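Local coordinates for protein glucanase (Clostridium thermocellum, PDB 5GXX) that probably hydrolyses internal beta-1,4-glucosidic bonds of cellulose as a family 9 endoglucanase of the cellulosome, with a carbohydrate-binding module attached to its catalytic domain, at residues E450-Q455 / R578-T583; E462-L467 / A549-F554; K479-N484 / M586-G591; Y483-D488 / F571-L576. The protein carries 1 engineered substitution. One frame throughout, in Å; residues are numbered along the deposited sequence.

Interaction 1: residues E450-Q455 / R578-T583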
# COMPACT_ATOMS: atom_id res chain seq x y z
N GLU A 450 -12.37 -15.29 -11.61
CA GLU A 450 -11.69 -16.14 -10.65
C GLU A 450 -12.39 -15.89 -9.31
O GLU A 450 -12.60 -14.73 -8.95
CB GLU A 450 -10.22 -15.76 -10.50
CG GLU A 450 -9.41 -15.85 -11.80
CD GLU A 450 -8.02 -15.27 -11.65
OE1 GLU A 450 -7.88 -14.05 -11.43
OE2 GLU A 450 -7.05 -16.06 -11.76
N ALA A 451 -12.74 -16.95 -8.60
CA ALA A 451 -13.47 -16.80 -7.33
C ALA A 451 -12.95 -17.73 -6.25
O ALA A 451 -12.29 -18.73 -6.54
CB ALA A 451 -14.96 -17.02 -7.55
N ALA A 452 -13.22 -17.38 -5.00
CA ALA A 452 -12.87 -18.18 -3.84
C ALA A 452 -13.92 -17.94 -2.78
O ALA A 452 -14.57 -16.88 -2.73
CB ALA A 452 -11.48 -17.81 -3.31
N ILE A 453 -14.11 -18.95 -1.94
CA ILE A 453 -14.89 -18.78 -0.72
C ILE A 453 -14.05 -17.92 0.22
O ILE A 453 -12.96 -18.33 0.65
CB ILE A 453 -15.25 -20.12 -0.08
CG1 ILE A 453 -16.08 -20.95 -1.05
CG2 ILE A 453 -16.00 -19.88 1.23
CD1 ILE A 453 -15.97 -22.45 -0.82
N ASN A 454 -14.52 -16.71 0.49
CA ASN A 454 -13.77 -15.80 1.35
C ASN A 454 -14.07 -16.09 2.82
O ASN A 454 -13.21 -15.95 3.69
CB ASN A 454 -14.06 -14.35 0.98
CG ASN A 454 -12.97 -13.40 1.44
OD1 ASN A 454 -11.80 -13.55 1.06
ND2 ASN A 454 -13.34 -12.43 2.26
N GLN A 455 -15.30 -16.52 3.09
CA GLN A 455 -15.73 -16.96 4.41
C GLN A 455 -17.04 -17.70 4.24
O GLN A 455 -17.94 -17.25 3.53
CB GLN A 455 -15.94 -15.77 5.35
CG GLN A 455 -16.03 -16.18 6.82
CD GLN A 455 -16.26 -14.99 7.75
OE1 GLN A 455 -16.02 -13.84 7.39
NE2 GLN A 455 -16.72 -15.28 8.97
N ARG A 578 -10.97 -22.14 -1.11
CA ARG A 578 -10.55 -20.94 -0.40
C ARG A 578 -9.40 -20.23 -1.12
O ARG A 578 -8.92 -19.20 -0.66
CB ARG A 578 -10.21 -21.28 1.05
CG ARG A 578 -11.47 -21.58 1.86
CD ARG A 578 -11.23 -21.85 3.34
NE ARG A 578 -12.30 -21.30 4.17
CZ ARG A 578 -13.58 -21.66 4.13
NH1 ARG A 578 -14.01 -22.60 3.29
NH2 ARG A 578 -14.45 -21.08 4.95
N GLU A 579 -8.98 -20.79 -2.26
CA GLU A 579 -7.97 -20.15 -3.10
C GLU A 579 -8.62 -19.72 -4.40
O GLU A 579 -9.46 -20.45 -4.94
CB GLU A 579 -6.79 -21.09 -3.38
CG GLU A 579 -6.00 -21.45 -2.12
CD GLU A 579 -5.31 -20.23 -1.51
OE1 GLU A 579 -4.32 -19.73 -2.09
OE2 GLU A 579 -5.76 -19.78 -0.44
N LEU A 580 -8.25 -18.55 -4.90
CA LEU A 580 -8.80 -18.03 -6.15
C LEU A 580 -8.58 -19.01 -7.29
O LEU A 580 -7.47 -19.53 -7.45
CB LEU A 580 -8.16 -16.70 -6.52
CG LEU A 580 -8.72 -15.50 -5.77
CD1 LEU A 580 -7.77 -14.34 -6.00
CD2 LEU A 580 -10.14 -15.18 -6.23
N ALA A 581 -9.63 -19.26 -8.06
CA ALA A 581 -9.53 -20.10 -9.25
C ALA A 581 -10.57 -19.65 -10.27
O ALA A 581 -11.67 -19.26 -9.90
CB ALA A 581 -9.76 -21.55 -8.89
N LYS A 582 -10.21 -19.74 -11.55
CA LYS A 582 -11.17 -19.51 -12.61
C LYS A 582 -12.39 -20.42 -12.41
O LYS A 582 -12.25 -21.59 -12.07
CB LYS A 582 -10.54 -19.81 -13.98
CG LYS A 582 -11.43 -19.48 -15.16
CD LYS A 582 -10.66 -19.54 -16.49
CE LYS A 582 -10.04 -20.91 -16.69
NZ LYS A 582 -9.11 -20.91 -17.85
N THR A 583 -13.58 -19.85 -12.60
CA THR A 583 -14.79 -20.64 -12.53
C THR A 583 -15.72 -20.39 -13.70
O THR A 583 -16.04 -19.24 -14.05
CB THR A 583 -15.60 -20.44 -11.22
OG1 THR A 583 -16.87 -21.08 -11.35
CG2 THR A 583 -15.81 -18.94 -10.90
O HOH W 1 -6.45 -17.62 -9.61
O HOH W 2 -11.95 -21.28 -5.82
O HOH W 3 -10.42 -17.85 1.07
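Ala451 and Ala581 form a single hydrogen-bonded antiparallel pair, and beyond it the partner chain lifts away so that waters take over the bridging. Ala451 N reaches Ala581 O at 2.9 Å, and Ala581 N returns to Ala451 O at 3.1 Å; both donors sit well above the plane of the carbonyl they use, about 40° out of it. The two strands run at 109° to each other. Ala451 O has a second neighbour, a water at 2.7 Å that also lies next to Glu579 O and spans the widening gap. Further along, another water gives one proton to Ile453 O and the other to Arg578 O. Strand 447-456 belongs to one sheet of the beta sandwich in the cellulose-binding module, with strand 460-469 on one flank and the short strand 581-583 on the other. The methyl of Ala452 points at the lifted chain, with CB 3.6 Å from Glu579 C and 4.2 Å from Leu580 CD2. Opposite Ile453 the Arg578 chain bends at chi3 (144°), which brings one face of its guanidinium over Ile453 CG2, 3.9 Å from NH1. Glu450 lays its CB and CG along the backbone of Ala581 and Lys582, while its carboxylate is taken by Asn468 and Arg470; the ammonium of Lys582 pairs with Asp445.

Interaction 2: residues E462-L467 / A549-F554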
# COMPACT_ATOMS: atom_id res chain seq x y z
N GLU A 462 -19.63 -15.81 1.69
CA GLU A 462 -18.93 -14.60 1.26
C GLU A 462 -17.93 -15.00 0.18
O GLU A 462 -17.10 -15.89 0.39
CB GLU A 462 -18.22 -13.93 2.43
CG GLU A 462 -17.60 -12.60 2.07
CD GLU A 462 -17.02 -11.91 3.28
OE1 GLU A 462 -17.77 -11.21 3.99
OE2 GLU A 462 -15.81 -12.10 3.52
N ILE A 463 -18.02 -14.31 -0.95
CA ILE A 463 -17.23 -14.63 -2.14
C ILE A 463 -16.22 -13.51 -2.40
O ILE A 463 -16.56 -12.33 -2.32
CB ILE A 463 -18.15 -14.76 -3.37
CG1 ILE A 463 -19.19 -15.89 -3.22
CG2 ILE A 463 -17.34 -15.00 -4.65
CD1 ILE A 463 -18.61 -17.25 -2.93
N LYS A 464 -14.98 -13.89 -2.70
CA LYS A 464 -14.03 -12.98 -3.33
C LYS A 464 -14.04 -13.30 -4.82
O LYS A 464 -13.80 -14.44 -5.23
CB LYS A 464 -12.63 -13.14 -2.72
CG LYS A 464 -11.55 -12.34 -3.42
CD LYS A 464 -10.20 -12.68 -2.83
CE LYS A 464 -9.05 -12.03 -3.59
NZ LYS A 464 -7.77 -12.23 -2.86
N ALA A 465 -14.32 -12.28 -5.63
CA ALA A 465 -14.41 -12.49 -7.08
C ALA A 465 -13.59 -11.46 -7.87
O ALA A 465 -13.68 -10.27 -7.62
CB ALA A 465 -15.87 -12.45 -7.50
N LEU A 466 -12.82 -11.97 -8.83
CA LEU A 466 -11.99 -11.12 -9.68
C LEU A 466 -12.48 -11.27 -11.11
O LEU A 466 -12.34 -12.34 -11.70
CB LEU A 466 -10.53 -11.58 -9.60
CG LEU A 466 -9.68 -10.85 -8.55
CD1 LEU A 466 -10.14 -11.13 -7.12
CD2 LEU A 466 -8.22 -11.26 -8.77
N LEU A 467 -13.06 -10.21 -11.65
CA LEU A 467 -13.48 -10.22 -13.06
C LEU A 467 -12.27 -9.81 -13.91
O LEU A 467 -11.76 -8.69 -13.79
CB LEU A 467 -14.66 -9.28 -13.30
CG LEU A 467 -15.12 -9.21 -14.77
CD1 LEU A 467 -15.54 -10.57 -15.33
CD2 LEU A 467 -16.23 -8.19 -14.95
N ALA A 549 -7.84 -7.14 -13.52
CA ALA A 549 -9.05 -7.71 -12.93
C ALA A 549 -9.59 -6.74 -11.90
O ALA A 549 -8.82 -6.01 -11.27
CB ALA A 549 -8.77 -9.08 -12.31
N ALA A 550 -10.91 -6.74 -11.73
CA ALA A 550 -11.52 -6.01 -10.63
C ALA A 550 -11.99 -6.95 -9.51
O ALA A 550 -12.71 -7.93 -9.78
CB ALA A 550 -12.67 -5.17 -11.16
N GLU A 551 -11.56 -6.67 -8.28
CA GLU A 551 -11.89 -7.47 -7.11
C GLU A 551 -13.09 -6.92 -6.37
O GLU A 551 -13.17 -5.72 -6.11
CB GLU A 551 -10.69 -7.59 -6.16
CG GLU A 551 -11.01 -8.39 -4.90
CD GLU A 551 -9.79 -8.64 -4.02
OE1 GLU A 551 -8.64 -8.52 -4.50
OE2 GLU A 551 -9.99 -8.97 -2.83
N LEU A 552 -14.03 -7.81 -6.08
CA LEU A 552 -15.17 -7.52 -5.21
C LEU A 552 -15.29 -8.64 -4.18
O LEU A 552 -15.11 -9.82 -4.52
CB LEU A 552 -16.45 -7.45 -6.06
CG LEU A 552 -17.75 -7.10 -5.33
CD1 LEU A 552 -17.74 -5.69 -4.79
CD2 LEU A 552 -18.93 -7.26 -6.29
N GLN A 553 -15.61 -8.29 -2.93
CA GLN A 553 -15.96 -9.29 -1.92
C GLN A 553 -17.40 -9.01 -1.57
O GLN A 553 -17.73 -7.92 -1.09
CB GLN A 553 -15.05 -9.21 -0.69
CG GLN A 553 -13.63 -9.70 -0.96
CD GLN A 553 -12.63 -9.28 0.09
OE1 GLN A 553 -12.96 -9.16 1.27
NE2 GLN A 553 -11.39 -9.07 -0.33
N PHE A 554 -18.27 -9.98 -1.83
CA PHE A 554 -19.68 -9.80 -1.51
C PHE A 554 -20.15 -10.91 -0.60
O PHE A 554 -19.63 -12.03 -0.65
CB PHE A 554 -20.54 -9.66 -2.77
CG PHE A 554 -20.48 -10.84 -3.70
CD1 PHE A 554 -21.34 -11.91 -3.56
CD2 PHE A 554 -19.58 -10.85 -4.76
CE1 PHE A 554 -21.32 -12.98 -4.44
CE2 PHE A 554 -19.53 -11.92 -5.65
CZ PHE A 554 -20.40 -12.99 -5.49
O HOH W 4 -15.15 -9.31 2.95
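Ile463, Ala465 and Leu467 pair by backbone with Phe554, Leu552 and Ala550, two hydrogen bonds to each pair. The bonds from Ile463 N to Phe554 O and from Ala465 N to Leu552 O, each 2.8 Å, run nearly along the C=O axis, whereas at the Leu467 end the donors tilt about 25° from the carbonyl planes. CA-H...O contacts fill the rungs between, the one from Gln553 CA to Ile463 O measuring 3.1 Å. This is a regular antiparallel ladder in the middle of one sheet of the module's beta sandwich, and its two faces differ. Toward the other sheet, Phe554 takes the crowded position at chi1 (59°), which turns its ring back across the ladder under Ile463; CB of Ile463 stands over the face, 3.9 Å from the centroid. Ala465 CB adds a looser touch at Phe554 CE2, 4.1 Å away. The other face mixes apolar and charged groups. Leu466 CD1 lies 3.6 Å from Glu551 CG, and the fully extended Lys464 brings CE to 3.3 Å from Glu551 OE2, although its NZ makes only a long salt bridge of 3.9 Å there. The same OE2 accepts a hydrogen bond from Gln553 NE2 in the amide plane, which holds the carboxylate and the amide together.

Interaction 3: residues K479-N484 / M586-G591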
# COMPACT_ATOMS: atom_id res chain seq x y z
N LYS A 479 -17.03 -2.47 -22.40
CA LYS A 479 -17.60 -1.56 -21.40
C LYS A 479 -18.70 -2.21 -20.54
O LYS A 479 -18.69 -2.06 -19.32
CB LYS A 479 -18.10 -0.27 -22.06
CG LYS A 479 -18.59 0.81 -21.10
CD LYS A 479 -19.30 1.93 -21.84
CE LYS A 479 -19.69 3.09 -20.93
NZ LYS A 479 -20.39 2.75 -19.66
N ASP A 480 -19.60 -2.94 -21.17
CA ASP A 480 -20.79 -3.42 -20.46
C ASP A 480 -20.55 -4.80 -19.87
O ASP A 480 -21.21 -5.76 -20.24
CB ASP A 480 -21.99 -3.40 -21.41
CG ASP A 480 -22.37 -1.99 -21.84
OD1 ASP A 480 -22.02 -1.02 -21.13
OD2 ASP A 480 -23.04 -1.85 -22.90
N LEU A 481 -19.58 -4.90 -18.96
CA LEU A 481 -19.22 -6.20 -18.38
C LEU A 481 -20.08 -6.49 -17.16
O LEU A 481 -20.32 -5.59 -16.35
CB LEU A 481 -17.75 -6.22 -17.95
CG LEU A 481 -16.74 -6.48 -19.06
CD1 LEU A 481 -15.35 -6.40 -18.42
CD2 LEU A 481 -16.96 -7.82 -19.75
N SER A 482 -20.50 -7.74 -17.02
CA SER A 482 -21.18 -8.20 -15.80
C SER A 482 -20.93 -9.68 -15.60
O SER A 482 -20.51 -10.41 -16.51
CB SER A 482 -22.68 -7.90 -15.80
OG SER A 482 -23.37 -8.66 -16.78
N TYR A 483 -21.18 -10.14 -14.38
CA TYR A 483 -21.21 -11.57 -14.15
C TYR A 483 -22.31 -11.90 -13.15
O TYR A 483 -22.75 -11.04 -12.38
CB TYR A 483 -19.85 -12.10 -13.69
CG TYR A 483 -19.32 -11.54 -12.38
CD1 TYR A 483 -19.73 -12.09 -11.17
CD2 TYR A 483 -18.40 -10.50 -12.36
CE1 TYR A 483 -19.24 -11.62 -9.97
CE2 TYR A 483 -17.88 -10.03 -11.16
CZ TYR A 483 -18.32 -10.59 -9.97
OH TYR A 483 -17.84 -10.12 -8.77
N ASN A 484 -22.74 -13.16 -13.16
CA ASN A 484 -23.83 -13.60 -12.29
C ASN A 484 -23.40 -14.65 -11.27
O ASN A 484 -22.56 -15.51 -11.58
CB ASN A 484 -24.97 -14.16 -13.15
CG ASN A 484 -25.61 -13.13 -14.06
OD1 ASN A 484 -25.42 -11.92 -13.92
ND2 ASN A 484 -26.41 -13.61 -15.01
N MET A 586 -19.71 -18.79 -12.76
CA MET A 586 -20.08 -17.38 -12.61
C MET A 586 -19.90 -16.72 -13.98
O MET A 586 -18.90 -16.05 -14.26
CB MET A 586 -19.26 -16.69 -11.51
CG MET A 586 -19.46 -17.30 -10.12
SD MET A 586 -18.43 -16.62 -8.79
CE MET A 586 -18.85 -14.88 -8.91
N PRO A 587 -20.88 -16.93 -14.87
CA PRO A 587 -20.70 -16.52 -16.26
C PRO A 587 -20.56 -15.02 -16.44
O PRO A 587 -21.14 -14.23 -15.68
CB PRO A 587 -21.97 -17.05 -16.95
CG PRO A 587 -23.00 -17.09 -15.85
CD PRO A 587 -22.21 -17.53 -14.64
N VAL A 588 -19.78 -14.64 -17.44
CA VAL A 588 -19.51 -13.25 -17.77
C VAL A 588 -20.31 -12.88 -19.02
O VAL A 588 -20.42 -13.70 -19.94
CB VAL A 588 -18.01 -13.06 -18.04
CG1 VAL A 588 -17.71 -11.62 -18.45
CG2 VAL A 588 -17.17 -13.48 -16.82
N PHE A 589 -20.82 -11.66 -19.01
CA PHE A 589 -21.65 -11.08 -20.08
C PHE A 589 -21.09 -9.74 -20.58
O PHE A 589 -20.57 -8.92 -19.81
CB PHE A 589 -23.10 -10.89 -19.60
CG PHE A 589 -23.76 -12.16 -19.13
CD1 PHE A 589 -23.53 -12.66 -17.85
CD2 PHE A 589 -24.64 -12.83 -19.97
CE1 PHE A 589 -24.13 -13.85 -17.44
CE2 PHE A 589 -25.26 -14.00 -19.56
CZ PHE A 589 -25.01 -14.51 -18.30
N ASP A 590 -21.19 -9.54 -21.89
CA ASP A 590 -20.98 -8.25 -22.53
C ASP A 590 -22.38 -7.83 -22.94
O ASP A 590 -22.97 -8.46 -23.82
CB ASP A 590 -20.11 -8.46 -23.77
CG ASP A 590 -19.88 -7.18 -24.57
OD1 ASP A 590 -20.52 -6.14 -24.30
OD2 ASP A 590 -19.03 -7.23 -25.49
N GLY A 591 -22.93 -6.82 -22.27
CA GLY A 591 -24.36 -6.51 -22.39
C GLY A 591 -25.15 -7.76 -22.04
O GLY A 591 -24.90 -8.39 -21.00
O HOH W 5 -23.28 -7.36 -19.05
O HOH W 6 -19.89 -3.49 -24.06
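Asp480 O is gripped from two directions: Gly591 N donates to it at 2.9 Å in its carbonyl plane, and a water hydrogen-bonds to it as well. That water is also bonded to Ser482 OG, at 2.6 Å, and to Gly591 O, so it stitches the start of one strand to the end of the other. Ser482 OG has a further partner in Lys531. Next along, Ser482 and Phe589 form a hydrogen-bonded pair, with Phe589 N 2.8 Å from Ser482 O and the return bond slightly longer. Ser482 O also lies at the edge of the Phe589 ring, near its plane. The amide of Asn484 approaches that ring obliquely, planes 31° apart, with ND2 3.3 Å from CE1, while its OD1 bonds to Lys531, which also makes a cation-pi contact with Phe589. On the opposite face, Leu481 CD2 meets Val588 CG1, and the bend of Met586 at chi3 (56°) carries CE to 3.5 Å from Tyr483 CE1. The ladder closes with Asn484 N to Pro587 O at 3.2 Å; Asn484 O, buried here, has no hydrogen-bond partner in the model, only a CA-H...O contact from Met586 CA at 3.3 Å. This antiparallel pairing sets 481-488 beside 588-590 in the five-stranded sheet that packs against strands 447-456 and 460-469, the two-layer beta sandwich expected of a cellulose-binding module.

Interaction 4: residues Y483-D488 / F571-L576. With CA (calcium ion), chain D.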
# COMPACT_ATOMS: atom_id res chain seq x y z
N TYR A 483 -21.18 -10.14 -14.38
CA TYR A 483 -21.21 -11.57 -14.15
C TYR A 483 -22.31 -11.90 -13.15
O TYR A 483 -22.75 -11.04 -12.38
CB TYR A 483 -19.85 -12.10 -13.69
CG TYR A 483 -19.32 -11.54 -12.38
CD1 TYR A 483 -19.73 -12.09 -11.17
CD2 TYR A 483 -18.40 -10.50 -12.36
CE1 TYR A 483 -19.24 -11.62 -9.97
CE2 TYR A 483 -17.88 -10.03 -11.16
CZ TYR A 483 -18.32 -10.59 -9.97
OH TYR A 483 -17.84 -10.12 -8.77
N ASN A 484 -22.74 -13.16 -13.16
CA ASN A 484 -23.83 -13.60 -12.29
C ASN A 484 -23.40 -14.65 -11.27
O ASN A 484 -22.56 -15.51 -11.58
CB ASN A 484 -24.97 -14.16 -13.15
CG ASN A 484 -25.61 -13.13 -14.06
OD1 ASN A 484 -25.42 -11.92 -13.92
ND2 ASN A 484 -26.41 -13.61 -15.01
N TYR A 485 -23.97 -14.55 -10.07
CA TYR A 485 -23.77 -15.55 -9.03
C TYR A 485 -25.13 -16.20 -8.73
O TYR A 485 -26.04 -15.54 -8.23
CB TYR A 485 -23.20 -14.93 -7.73
CG TYR A 485 -22.88 -15.98 -6.68
CD1 TYR A 485 -23.85 -16.39 -5.76
CD2 TYR A 485 -21.62 -16.57 -6.63
CE1 TYR A 485 -23.56 -17.38 -4.82
CE2 TYR A 485 -21.32 -17.55 -5.69
CZ TYR A 485 -22.30 -17.95 -4.79
OH TYR A 485 -21.94 -18.93 -3.88
N TYR A 486 -25.26 -17.48 -9.06
CA TYR A 486 -26.52 -18.21 -8.96
C TYR A 486 -26.62 -19.08 -7.72
O TYR A 486 -25.66 -19.78 -7.36
CB TYR A 486 -26.71 -19.13 -10.18
CG TYR A 486 -26.74 -18.45 -11.52
CD1 TYR A 486 -27.93 -17.94 -12.04
CD2 TYR A 486 -25.59 -18.36 -12.29
CE1 TYR A 486 -27.98 -17.33 -13.28
CE2 TYR A 486 -25.63 -17.75 -13.54
CZ TYR A 486 -26.82 -17.24 -14.02
OH TYR A 486 -26.84 -16.64 -15.26
N MET A 487 -27.81 -19.07 -7.12
CA MET A 487 -28.11 -19.80 -5.90
C MET A 487 -29.40 -20.59 -6.05
O MET A 487 -30.28 -20.20 -6.82
CB MET A 487 -28.32 -18.81 -4.75
CG MET A 487 -27.16 -17.88 -4.52
SD MET A 487 -27.71 -16.44 -3.58
CE MET A 487 -28.24 -15.33 -4.90
N ASP A 488 -29.52 -21.66 -5.27
CA ASP A 488 -30.77 -22.38 -5.10
C ASP A 488 -31.28 -22.02 -3.71
O ASP A 488 -30.61 -22.28 -2.71
CB ASP A 488 -30.54 -23.89 -5.24
CG ASP A 488 -31.82 -24.70 -5.19
OD1 ASP A 488 -32.81 -24.22 -4.60
OD2 ASP A 488 -31.83 -25.82 -5.75
N PHE A 571 -25.61 -23.11 -7.72
CA PHE A 571 -24.93 -23.31 -9.01
C PHE A 571 -23.53 -22.67 -9.04
O PHE A 571 -22.57 -23.29 -9.48
CB PHE A 571 -25.79 -22.78 -10.16
CG PHE A 571 -25.15 -22.90 -11.52
CD1 PHE A 571 -24.34 -21.89 -12.02
CD2 PHE A 571 -25.38 -24.02 -12.32
CE1 PHE A 571 -23.77 -21.99 -13.28
CE2 PHE A 571 -24.80 -24.14 -13.57
CZ PHE A 571 -24.00 -23.12 -14.06
N SER A 572 -23.41 -21.45 -8.52
CA SER A 572 -22.13 -20.76 -8.60
C SER A 572 -21.12 -21.10 -7.51
O SER A 572 -19.97 -20.69 -7.59
CB SER A 572 -22.36 -19.26 -8.69
OG SER A 572 -23.08 -18.99 -9.87
N TYR A 573 -21.54 -21.86 -6.50
CA TYR A 573 -20.63 -22.35 -5.47
C TYR A 573 -19.83 -23.58 -5.89
O TYR A 573 -18.83 -23.92 -5.26
CB TYR A 573 -21.45 -22.71 -4.23
CG TYR A 573 -20.74 -22.58 -2.90
CD1 TYR A 573 -20.34 -21.34 -2.41
CD2 TYR A 573 -20.53 -23.70 -2.10
CE1 TYR A 573 -19.73 -21.22 -1.16
CE2 TYR A 573 -19.92 -23.60 -0.86
CZ TYR A 573 -19.53 -22.35 -0.39
OH TYR A 573 -18.92 -22.25 0.85
N GLN A 574 -20.26 -24.24 -6.96
CA GLN A 574 -19.67 -25.52 -7.35
C GLN A 574 -18.18 -25.39 -7.57
O GLN A 574 -17.74 -24.53 -8.33
CB GLN A 574 -20.28 -26.04 -8.65
CG GLN A 574 -21.78 -26.23 -8.65
CD GLN A 574 -22.26 -26.71 -10.01
OE1 GLN A 574 -22.88 -25.95 -10.76
NE2 GLN A 574 -21.98 -27.97 -10.33
N GLY A 575 -17.42 -26.26 -6.92
CA GLY A 575 -15.98 -26.34 -7.14
C GLY A 575 -15.14 -25.26 -6.48
O GLY A 575 -13.91 -25.35 -6.51
N LEU A 576 -15.78 -24.27 -5.85
CA LEU A 576 -15.03 -23.19 -5.21
C LEU A 576 -14.25 -23.69 -4.01
O LEU A 576 -14.73 -24.54 -3.25
CB LEU A 576 -15.92 -22.01 -4.79
CG LEU A 576 -16.63 -21.21 -5.88
CD1 LEU A 576 -17.33 -20.01 -5.28
CD2 LEU A 576 -15.64 -20.78 -6.96
CA CA D . -28.82 -22.93 -1.38
O HOH W 7 -28.10 -20.73 -0.79
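Beside the calcium site of the cellulose-binding module, Tyr486 in strand 481-488 is clasped by Ser572, two residues after the metal ligand Asp570. Two residues beyond Tyr486 the strand supplies a ligand of its own: Asp488 O lies 2.3 Å from the calcium ion, whose shell is completed by a water, Glu491, Asp566, Asn569 and Asp570. The clasp takes both polar backbone groups of Tyr486, which face the same edge of the strand. Ser572 OG stands in for a strand carbonyl and accepts from Tyr486 N at 2.8 Å, an almost straight bond (174°), while Ser572 N donates to Tyr486 O at 3.0 Å. With chi1 at -62° OG is beside its own backbone N, so one residue can meet both groups; OG is bonded to Tyr585 O too. Ser572 CB then lies over one face of the Tyr485 ring, 3.8 Å from its centroid. Phe571 comes alongside Tyr486, its CD1 3.8 Å from Tyr486 CD2, in an oblique aromatic pair with nearly perpendicular planes. At the far end of the Tyr486 ring, Asn484 ND2 donates to its OH within the amide plane, an amide whose OD1 is in turn held by Lys531. After Ser572 the chain makes a type II turn from Tyr573 to Leu576, with Gly575 at positive phi. At the head of that turn, Tyr485 OH sits at the edge of the Tyr573 ring, near its plane, 3.2 Å from CD1.

Interactions 1 and 2 build the same sheet, since strands 447-456 and 460-469 are neighbours in it; interactions 3 and 4 both use strand 481-488 of the facing sheet. Interaction 1 is the partly exposed one, a frayed edge bridged by water, whereas interaction 2 is a full ladder with charged groups on its outer face. Interaction 3 is also a buried ladder, but shorter. Interaction 4 has no ladder: a serine in a loop replaces a strand next to calcium. Between the layers the contacts merge, with Ala451 on Met586, Leu467 on Val588 and Tyr483, and Ile463 on Tyr485 and Leu576.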